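Long-range contact in putative ADP-Ribosyltransferase Scabin (Streptomyces scabiei 87.22, PDB 5EWY), which probably transfers ADP-ribose from NAD+ to DNA, as a mono-ADP-ribosyltransferase toxin of a plant pathogen: residues 67-79 with 113-125. Residues are numbered along the deposited sequence; the frame is centred on the assembly and turned at random.
Sequences VWRTTCGTLYRSD and SPYVSTTYDHDLY. With 5TQ (4-(8-fluoranyl-6-oxidanylidene-1,3,4,5-tetrahydrobenzo[c][1,6]naphthyridin-2-yl)butanoic acid), chain B.
With CG trans to the backbone N (chi1 176°) and the chain drawn out as far as NE, Arg77 runs from strand 75-79 to strand 115-119, where NH2 donates to Ser117 O at 2.9 Å, almost straight and onto a lone pair. The CG1 methyl of Val116 covers one face of the guanidinium and C14 of the inhibitor 5TQ lies over the other. NE and NH1 hold Asp79 side-on, both through OD2, while NH1 also reaches the inhibitor carboxylate oxygen O22 at 2.8 Å. One residue on, the Ser78 backbone takes the inhibitor lactam: N donates to O19, and N10 donates to Ser78 O at 2.7 Å.

The strands, their axes at 121°, share a single antiparallel hydrogen-bonded pair, Tyr76 with Thr119. Tyr76 CG turns beside its own N (chi1 -47°), bringing one face of the ring against His122, whose CA makes a CH-pi contact 3.5 Å from the ring centroid; the imidazole sets its edge toward the same ring in an offset edge-to-face pair. At the adjoining residues, Leu75 CD2 touches Tyr120 CD1 at 3.6 Å. Tyr120 OH bonds Asp144 and accepts from a water shared with Thr71 OG1.

This bridge joins the two sheets of the ADP-ribosyltransferase fold beside what is probably the nicotinamide pocket, where the lactam, held by two hydrogen bonds, is consistent with nicotinamide mimicry and Asp79 probably offsets the charge of Arg77 while fixing its rotation toward the inhibitor carboxylate.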
loop_
_atom_site.group_PDB
_atom_site.type_symbol
_atom_site.label_atom_id
_atom_site.label_comp_id
_atom_site.label_asym_id
_atom_site.label_seq_id
_atom_site.Cartn_x
_atom_site.Cartn_y
_atom_site.Cartn_z
ATOM N N VAL A 67 -7.283 4.050 12.495
ATOM C CA VAL A 67 -6.136 3.698 13.316
ATOM C C VAL A 67 -4.938 3.657 12.379
ATOM O O VAL A 67 -4.843 2.792 11.498
ATOM C CB VAL A 67 -6.340 2.362 14.038
ATOM C CG1 VAL A 67 -5.115 2.037 14.869
ATOM C CG2 VAL A 67 -7.581 2.415 14.903
ATOM N N TRP A 68 -4.023 4.607 12.540
ATOM C CA TRP A 68 -2.892 4.718 11.635
ATOM C C TRP A 68 -1.808 3.726 12.004
ATOM O O TRP A 68 -1.555 3.473 13.188
ATOM C CB TRP A 68 -2.306 6.123 11.720
ATOM C CG TRP A 68 -3.286 7.170 11.332
ATOM C CD1 TRP A 68 -4.065 7.913 12.165
ATOM C CD2 TRP A 68 -3.608 7.583 9.999
ATOM N NE1 TRP A 68 -4.855 8.767 11.432
ATOM C CE2 TRP A 68 -4.588 8.589 10.101
ATOM C CE3 TRP A 68 -3.159 7.203 8.731
ATOM C CZ2 TRP A 68 -5.131 9.217 8.979
ATOM C CZ3 TRP A 68 -3.692 7.836 7.621
ATOM C CH2 TRP A 68 -4.667 8.827 7.752
ATOM N N ARG A 69 -1.167 3.189 10.981
ATOM C CA ARG A 69 -0.006 2.335 11.167
ATOM C C ARG A 69 1.157 3.163 11.705
ATOM O O ARG A 69 1.433 4.266 11.219
ATOM C CB ARG A 69 0.354 1.715 9.825
ATOM C CG ARG A 69 1.769 1.140 9.740
ATOM C CD ARG A 69 1.924 0.410 8.425
ATOM N NE ARG A 69 3.310 0.152 8.015
ATOM C CZ ARG A 69 4.054 1.024 7.344
ATOM N NH1 ARG A 69 5.288 0.712 6.968
ATOM N NH2 ARG A 69 3.590 2.232 7.080
ATOM N N THR A 70 1.823 2.649 12.737
ATOM C CA THR A 70 2.932 3.359 13.354
ATOM C C THR A 70 4.244 2.612 13.194
ATOM O O THR A 70 5.277 3.109 13.655
ATOM C CB THR A 70 2.661 3.659 14.839
ATOM O OG1 THR A 70 2.469 2.434 15.546
ATOM C CG2 THR A 70 1.422 4.521 14.987
ATOM N N THR A 71 4.232 1.427 12.622
ATOM C CA THR A 71 5.448 0.715 12.286
ATOM C C THR A 71 5.944 1.168 10.920
ATOM O O THR A 71 5.290 1.931 10.199
ATOM C CB THR A 71 5.203 -0.787 12.330
ATOM O OG1 THR A 71 4.149 -1.113 11.406
ATOM C CG2 THR A 71 4.798 -1.231 13.718
ATOM N N CYS A 72 7.080 0.614 10.499
ATOM C CA CYS A 72 7.773 1.086 9.310
ATOM C C CYS A 72 8.475 -0.075 8.633
ATOM O O CYS A 72 9.534 0.090 8.020
ATOM C CB CYS A 72 8.781 2.193 9.641
ATOM S SG CYS A 72 9.996 1.788 10.869
ATOM N N GLY A 73 7.863 -1.246 8.683
ATOM C CA GLY A 73 8.359 -2.360 7.922
ATOM C C GLY A 73 7.928 -2.265 6.474
ATOM O O GLY A 73 7.048 -1.486 6.103
ATOM N N THR A 74 8.584 -3.068 5.648
ATOM C CA THR A 74 8.241 -3.148 4.242
ATOM C C THR A 74 6.799 -3.626 4.096
ATOM O O THR A 74 6.369 -4.549 4.797
ATOM C CB THR A 74 9.164 -4.129 3.538
ATOM O OG1 THR A 74 10.521 -3.749 3.754
ATOM C CG2 THR A 74 8.899 -4.160 2.025
ATOM N N LEU A 75 6.060 -2.954 3.216
ATOM C CA LEU A 75 4.720 -3.333 2.802
ATOM C C LEU A 75 4.778 -3.741 1.340
ATOM O O LEU A 75 5.774 -3.516 0.647
ATOM C CB LEU A 75 3.733 -2.181 3.006
ATOM C CG LEU A 75 3.577 -1.654 4.439
ATOM C CD1 LEU A 75 2.687 -0.419 4.455
ATOM C CD2 LEU A 75 3.051 -2.700 5.381
ATOM N N TYR A 76 3.676 -4.322 0.878
ATOM C CA TYR A 76 3.639 -4.896 -0.458
ATOM C C TYR A 76 2.342 -4.524 -1.153
ATOM O O TYR A 76 1.329 -4.273 -0.514
ATOM C CB TYR A 76 3.811 -6.441 -0.433
ATOM C CG TYR A 76 4.962 -6.824 0.449
ATOM C CD1 TYR A 76 4.779 -6.996 1.815
ATOM C CD2 TYR A 76 6.230 -6.945 -0.062
ATOM C CE1 TYR A 76 5.861 -7.269 2.648
ATOM C CE2 TYR A 76 7.315 -7.228 0.768
ATOM C CZ TYR A 76 7.079 -7.412 2.089
ATOM O OH TYR A 76 8.161 -7.659 2.906
ATOM N N ARG A 77 2.411 -4.463 -2.472
ATOM C CA ARG A 77 1.214 -4.270 -3.277
ATOM C C ARG A 77 1.345 -5.086 -4.554
ATOM O O ARG A 77 2.287 -4.866 -5.328
ATOM C CB ARG A 77 1.002 -2.794 -3.615
ATOM C CG ARG A 77 -0.198 -2.604 -4.532
ATOM C CD ARG A 77 -0.527 -1.132 -4.770
ATOM N NE ARG A 77 -1.460 -1.009 -5.897
ATOM C CZ ARG A 77 -2.776 -1.150 -5.825
ATOM N NH1 ARG A 77 -3.503 -1.055 -6.934
ATOM N NH2 ARG A 77 -3.397 -1.344 -4.673
ATOM N N SER A 78 0.386 -5.993 -4.777
ATOM C CA SER A 78 0.224 -6.689 -6.051
ATOM C C SER A 78 -0.475 -5.722 -7.004
ATOM O O SER A 78 -1.483 -5.127 -6.641
ATOM C CB SER A 78 -0.639 -7.939 -5.797
ATOM O OG SER A 78 -0.872 -8.609 -7.007
ATOM N N ASP A 79 0.099 -5.508 -8.183
ATOM C CA ASP A 79 -0.516 -4.612 -9.156
ATOM C C ASP A 79 -0.154 -5.105 -10.548
ATOM O O ASP A 79 0.989 -5.486 -10.808
ATOM C CB ASP A 79 -0.025 -3.175 -8.907
ATOM C CG ASP A 79 -0.964 -2.118 -9.431
ATOM O OD1 ASP A 79 -1.524 -2.298 -10.544
ATOM O OD2 ASP A 79 -1.149 -1.089 -8.731
ATOM N N SER A 113 -11.917 4.718 -4.934
ATOM C CA SER A 113 -11.702 5.221 -3.585
ATOM C C SER A 113 -10.506 6.161 -3.549
ATOM O O SER A 113 -9.744 6.246 -4.524
ATOM C CB SER A 113 -11.478 4.042 -2.648
ATOM O OG SER A 113 -10.098 3.712 -2.584
ATOM N N PRO A 114 -10.328 6.892 -2.445
ATOM C CA PRO A 114 -9.122 7.709 -2.256
ATOM C C PRO A 114 -7.924 6.913 -1.782
ATOM O O PRO A 114 -6.877 7.515 -1.506
ATOM C CB PRO A 114 -9.564 8.687 -1.159
ATOM C CG PRO A 114 -10.498 7.881 -0.344
ATOM C CD PRO A 114 -11.281 7.073 -1.335
ATOM N N TYR A 115 -8.066 5.607 -1.629
ATOM C CA TYR A 115 -7.057 4.770 -0.992
ATOM C C TYR A 115 -6.275 3.961 -2.017
ATOM O O TYR A 115 -6.809 3.532 -3.045
ATOM C CB TYR A 115 -7.727 3.780 -0.024
ATOM C CG TYR A 115 -8.581 4.447 1.008
ATOM C CD1 TYR A 115 -8.001 5.200 2.024
ATOM C CD2 TYR A 115 -9.966 4.342 0.981
ATOM C CE1 TYR A 115 -8.780 5.843 2.969
ATOM C CE2 TYR A 115 -10.742 4.957 1.928
ATOM C CZ TYR A 115 -10.147 5.710 2.919
ATOM O OH TYR A 115 -10.924 6.333 3.855
ATOM N N VAL A 116 -4.999 3.732 -1.718
ATOM C CA VAL A 116 -4.224 2.694 -2.382
ATOM C C VAL A 116 -3.995 1.580 -1.374
ATOM O O VAL A 116 -3.418 1.819 -0.304
ATOM C CB VAL A 116 -2.896 3.222 -2.939
ATOM C CG1 VAL A 116 -2.042 2.078 -3.463
ATOM C CG2 VAL A 116 -3.157 4.230 -4.059
ATOM N N SER A 117 -4.406 0.369 -1.728
ATOM C CA SER A 117 -4.286 -0.776 -0.839
ATOM C C SER A 117 -2.895 -1.365 -0.912
ATOM O O SER A 117 -2.322 -1.534 -1.986
ATOM C CB SER A 117 -5.259 -1.870 -1.235
ATOM O OG SER A 117 -6.596 -1.425 -1.040
ATOM N N THR A 118 -2.371 -1.715 0.258
ATOM C CA THR A 118 -1.116 -2.442 0.413
ATOM C C THR A 118 -1.360 -3.489 1.482
ATOM O O THR A 118 -2.400 -3.507 2.141
ATOM C CB THR A 118 0.045 -1.523 0.836
ATOM O OG1 THR A 118 -0.130 -1.103 2.195
ATOM C CG2 THR A 118 0.148 -0.287 -0.104
ATOM N N THR A 119 -0.358 -4.335 1.707
ATOM C CA THR A 119 -0.481 -5.381 2.706
ATOM C C THR A 119 0.811 -5.542 3.491
ATOM O O THR A 119 1.904 -5.354 2.967
ATOM C CB THR A 119 -0.877 -6.732 2.042
ATOM O OG1 THR A 119 -0.933 -7.766 3.013
ATOM C CG2 THR A 119 0.074 -7.114 0.945
ATOM N N TYR A 120 0.651 -6.026 4.721
ATOM C CA TYR A 120 1.786 -6.464 5.508
ATOM C C TYR A 120 2.357 -7.790 5.022
ATOM O O TYR A 120 3.465 -8.162 5.428
ATOM C CB TYR A 120 1.343 -6.668 6.961
ATOM C CG TYR A 120 0.989 -5.437 7.759
ATOM C CD1 TYR A 120 1.970 -4.573 8.210
ATOM C CD2 TYR A 120 -0.322 -5.207 8.176
ATOM C CE1 TYR A 120 1.664 -3.478 8.996
ATOM C CE2 TYR A 120 -0.636 -4.096 8.955
ATOM C CZ TYR A 120 0.373 -3.257 9.378
ATOM O OH TYR A 120 0.095 -2.158 10.161
ATOM N N ASP A 121 1.637 -8.519 4.170
ATOM C CA ASP A 121 1.968 -9.898 3.795
ATOM C C ASP A 121 2.696 -9.928 2.454
ATOM O O ASP A 121 2.081 -9.713 1.387
ATOM C CB ASP A 121 0.662 -10.689 3.721
ATOM C CG ASP A 121 0.860 -12.144 3.396
ATOM O OD1 ASP A 121 2.002 -12.602 3.239
ATOM O OD2 ASP A 121 -0.191 -12.846 3.293
ATOM N N HIS A 122 3.994 -10.233 2.504
ATOM C CA HIS A 122 4.802 -10.385 1.304
ATOM C C HIS A 122 4.161 -11.305 0.276
ATOM O O HIS A 122 4.344 -11.099 -0.936
ATOM C CB HIS A 122 6.179 -10.906 1.704
ATOM C CG HIS A 122 7.036 -11.257 0.529
ATOM N ND1 HIS A 122 6.998 -12.493 -0.078
ATOM C CD2 HIS A 122 7.893 -10.506 -0.205
ATOM C CE1 HIS A 122 7.807 -12.498 -1.118
ATOM N NE2 HIS A 122 8.367 -11.306 -1.221
ATOM N N ASP A 123 3.483 -12.344 0.737
ATOM C CA ASP A 123 2.971 -13.416 -0.120
ATOM C C ASP A 123 1.543 -13.206 -0.624
ATOM O O ASP A 123 1.007 -14.098 -1.284
ATOM C CB ASP A 123 3.042 -14.756 0.613
ATOM C CG ASP A 123 4.441 -15.156 0.940
ATOM O OD1 ASP A 123 5.375 -14.795 0.208
ATOM O OD2 ASP A 123 4.587 -15.822 1.969
ATOM N N LEU A 124 0.910 -12.077 -0.319
ATOM C CA LEU A 124 -0.477 -11.928 -0.726
ATOM C C LEU A 124 -0.595 -11.928 -2.239
ATOM O O LEU A 124 -1.663 -12.251 -2.782
ATOM C CB LEU A 124 -1.073 -10.652 -0.119
ATOM C CG LEU A 124 -2.618 -10.577 -0.251
ATOM C CD1 LEU A 124 -3.239 -11.574 0.669
ATOM C CD2 LEU A 124 -3.065 -9.204 0.125
ATOM N N TYR A 125 0.465 -11.581 -2.945
ATOM C CA TYR A 125 0.453 -11.607 -4.405
ATOM C C TYR A 125 0.016 -12.961 -4.944
ATOM O O TYR A 125 -0.547 -13.035 -6.045
ATOM C CB TYR A 125 1.843 -11.232 -4.968
ATOM C CG TYR A 125 2.886 -12.320 -4.849
ATOM C CD1 TYR A 125 3.072 -13.261 -5.845
ATOM C CD2 TYR A 125 3.719 -12.380 -3.739
ATOM C CE1 TYR A 125 4.015 -14.253 -5.714
ATOM C CE2 TYR A 125 4.664 -13.369 -3.605
ATOM C CZ TYR A 125 4.830 -14.288 -4.605
ATOM O OH TYR A 125 5.724 -15.324 -4.524
HETATM N N12 5TQ B . -6.961 -4.385 -5.941
HETATM C C13 5TQ B . -5.953 -4.507 -6.806
HETATM C C15 5TQ B . -8.345 -4.094 -6.436
HETATM C C17 5TQ B . -8.475 -1.750 -7.414
HETATM C C01 5TQ B . -3.679 -5.713 -0.919
HETATM C C02 5TQ B . -4.702 -5.657 0.017
HETATM C C03 5TQ B . -6.007 -5.369 -0.367
HETATM C C04 5TQ B . -6.288 -5.111 -1.702
HETATM C C05 5TQ B . -5.273 -5.182 -2.676
HETATM C C06 5TQ B . -3.960 -5.470 -2.263
HETATM C C07 5TQ B . -2.900 -5.561 -3.260
HETATM C C08 5TQ B . -5.536 -4.925 -4.072
HETATM C C09 5TQ B . -4.437 -5.021 -4.972
HETATM N N10 5TQ B . -3.180 -5.307 -4.552
HETATM C C11 5TQ B . -6.790 -4.623 -4.620
HETATM C C14 5TQ B . -4.692 -4.768 -6.379
HETATM C C16 5TQ B . -8.456 -3.240 -7.691
HETATM C C18 5TQ B . -7.071 -1.190 -7.315
HETATM O O19 5TQ B . -1.719 -5.831 -2.917
HETATM F F20 5TQ B . -4.425 -5.901 1.299
HETATM O O21 5TQ B . -6.797 -0.114 -7.909
HETATM O O22 5TQ B . -6.211 -1.801 -6.656
HETATM O O HOH W 1 1.733 -1.951 12.377
HETATM O O HOH W 2 -5.979 0.165 -4.193
#